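Local coordinates for protein IAA acetyltransferase (Bacillus cereus ATCC 14579, PDB 1Y9K) that probably transfers an acetyl group from acetyl-CoA to an amino group of a substrate, as members of the GNAT family do, at residues P59-I64 with K97-T102. Residues are numbered along the deposited sequence; the frame is centred on the assembly and turned at random.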
loop_
_atom_site.group_PDB
_atom_site.type_symbol
_atom_site.label_atom_id
_atom_site.label_comp_id
_atom_site.label_asym_id
_atom_site.label_seq_id
_atom_site.Cartn_x
_atom_site.Cartn_y
_atom_site.Cartn_z
ATOM N N PRO A 59 -7.810 -15.610 7.574
ATOM C CA PRO A 59 -7.138 -16.818 7.089
ATOM C C PRO A 59 -6.725 -16.741 5.623
ATOM O O PRO A 59 -7.533 -16.341 4.775
ATOM C CB PRO A 59 -8.198 -17.905 7.279
ATOM C CG PRO A 59 -8.989 -17.440 8.426
ATOM C CD PRO A 59 -9.071 -15.947 8.264
ATOM N N LYS A 60 -5.471 -17.102 5.344
ATOM C CA LYS A 60 -4.951 -17.211 3.971
ATOM C C LYS A 60 -5.020 -15.875 3.213
ATOM O O LYS A 60 -4.982 -15.838 1.973
ATOM C CB LYS A 60 -5.669 -18.339 3.190
ATOM C CG LYS A 60 -5.435 -19.773 3.711
ATOM C CD LYS A 60 -3.971 -20.150 3.557
ATOM C CE LYS A 60 -3.593 -21.432 4.316
ATOM N NZ LYS A 60 -2.154 -21.347 4.773
ATOM N N THR A 61 -5.096 -14.789 3.984
ATOM C CA THR A 61 -5.260 -13.445 3.454
ATOM C C THR A 61 -4.140 -12.511 3.909
ATOM O O THR A 61 -3.847 -12.411 5.104
ATOM C CB THR A 61 -6.632 -12.846 3.875
ATOM O OG1 THR A 61 -7.678 -13.762 3.537
ATOM C CG2 THR A 61 -6.898 -11.519 3.175
HETATM N N MSE A 62 -3.524 -11.830 2.947
HETATM C CA MSE A 62 -2.680 -10.678 3.244
HETATM C C MSE A 62 -3.313 -9.385 2.713
HETATM O O MSE A 62 -4.101 -9.397 1.754
HETATM C CB MSE A 62 -1.244 -10.867 2.721
HETATM C CG MSE A 62 -0.424 -11.901 3.535
HETATM SE SE MSE A 62 1.355 -12.094 3.212
HETATM C CE MSE A 62 1.460 -12.278 1.485
ATOM N N GLU A 63 -2.981 -8.276 3.369
ATOM C CA GLU A 63 -3.370 -6.969 2.906
ATOM C C GLU A 63 -2.161 -6.060 2.753
ATOM O O GLU A 63 -1.294 -6.033 3.625
ATOM C CB GLU A 63 -4.350 -6.325 3.876
ATOM C CG GLU A 63 -4.891 -4.999 3.355
ATOM C CD GLU A 63 -6.040 -4.454 4.174
ATOM O OE1 GLU A 63 -6.662 -5.219 4.952
ATOM O OE2 GLU A 63 -6.320 -3.244 4.023
ATOM N N ILE A 64 -2.120 -5.316 1.648
ATOM C CA ILE A 64 -1.170 -4.217 1.480
ATOM C C ILE A 64 -1.614 -3.025 2.332
ATOM O O ILE A 64 -2.541 -2.297 1.967
ATOM C CB ILE A 64 -1.005 -3.811 0.005
ATOM C CG1 ILE A 64 -0.592 -5.037 -0.827
ATOM C CG2 ILE A 64 0.044 -2.723 -0.108
ATOM C CD1 ILE A 64 -0.796 -4.903 -2.332
ATOM N N LYS A 97 -5.709 -14.947 -0.964
ATOM C CA LYS A 97 -6.387 -13.657 -1.113
ATOM C C LYS A 97 -5.446 -12.499 -0.759
ATOM O O LYS A 97 -4.796 -12.514 0.288
ATOM C CB LYS A 97 -7.655 -13.613 -0.240
ATOM C CG LYS A 97 -8.654 -12.520 -0.612
ATOM C CD LYS A 97 -9.921 -12.569 0.259
ATOM C CE LYS A 97 -11.143 -12.058 -0.512
ATOM N NZ LYS A 97 -11.921 -10.999 0.225
ATOM N N LEU A 98 -5.368 -11.513 -1.652
ATOM C CA LEU A 98 -4.653 -10.266 -1.388
ATOM C C LEU A 98 -5.615 -9.074 -1.412
ATOM O O LEU A 98 -6.402 -8.928 -2.343
ATOM C CB LEU A 98 -3.487 -10.061 -2.373
ATOM C CG LEU A 98 -2.513 -8.900 -2.098
ATOM C CD1 LEU A 98 -1.761 -9.028 -0.759
ATOM C CD2 LEU A 98 -1.535 -8.726 -3.251
ATOM N N GLU A 99 -5.553 -8.247 -0.368
ATOM C CA GLU A 99 -6.391 -7.052 -0.254
ATOM C C GLU A 99 -5.577 -5.765 -0.187
ATOM O O GLU A 99 -4.422 -5.741 0.253
ATOM C CB GLU A 99 -7.328 -7.146 0.948
ATOM C CG GLU A 99 -8.253 -8.378 0.896
ATOM C CD GLU A 99 -9.289 -8.406 2.002
ATOM O OE1 GLU A 99 -9.028 -7.887 3.098
ATOM O OE2 GLU A 99 -10.381 -8.966 1.782
ATOM N N VAL A 100 -6.203 -4.692 -0.647
ATOM C CA VAL A 100 -5.646 -3.362 -0.567
ATOM C C VAL A 100 -6.812 -2.382 -0.410
ATOM O O VAL A 100 -7.863 -2.534 -1.040
ATOM C CB VAL A 100 -4.779 -3.046 -1.824
ATOM C CG1 VAL A 100 -5.640 -2.965 -3.097
ATOM C CG2 VAL A 100 -3.950 -1.770 -1.621
ATOM N N GLY A 101 -6.629 -1.391 0.456
ATOM C CA GLY A 101 -7.598 -0.312 0.606
ATOM C C GLY A 101 -6.998 0.961 0.057
ATOM O O GLY A 101 -5.770 1.097 -0.020
ATOM N N THR A 102 -7.867 1.881 -0.354
ATOM C CA THR A 102 -7.462 3.227 -0.729
ATOM C C THR A 102 -8.651 4.179 -0.581
ATOM O O THR A 102 -9.795 3.736 -0.583
ATOM C CB THR A 102 -6.843 3.291 -2.140
ATOM O OG1 THR A 102 -5.996 4.436 -2.214
ATOM C CG2 THR A 102 -7.910 3.378 -3.231
HETATM O O HOH W 1 -4.938 -1.535 2.695
HETATM O O HOH W 2 -7.602 -7.857 5.305
#
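Glu63 and Glu99 leave neighbouring parallel strands on the same face, their side chains slanting past each other. Their carboxylate planes are turned 74° apart, and Glu63 OE1 stands 4.0 Å from Glu99 OE1. A water donating to both oxygens joins them; Arg148, salt-bridged to Glu63 OE2 and in a weak, long ion pair with Glu99, would probably offset any repulsion between the two carboxylates. Lys97, two residues before Glu99 on the same strand, adds a second positive group: Lys97 NZ makes a salt bridge to Glu99 OE2 on its anti lone pair at 3.0 Å. Its aliphatic part runs alongside Thr61 (OG1 to Lys97 CB, 3.8 Å), whose hydroxyl donates to Pro59 O from above the carbonyl plane, tying the turn before the strand. With CG anti to the backbone N (chi1 -174°), Glu63 lays CG 3.2 Å from Glu99 O. A second water bridges Glu63 OE2, Ile64 O and Gly101 N, replacing within these segments the next direct bond.

The ladder before it runs from Lys97 N-Lys60 O through Met62 N-Lys97 O and Glu99 N-Met62 O to Ile64 N-Glu99 O. On the opposite face side chains meet through carbon: Leu98 CD1 on Met62 CB, Leu98 CD2 on Ile64 CD1, Ile64 CB on Val100 CG2. Flexible, unbranched Met62 (selenomethionine here) and aliphatic Ile64 and Leu98 suit a surface covered by helix 78-92. Strand 61-69, that helix and strand 97-103 form the central beta-alpha-beta crossover of the GNAT fold.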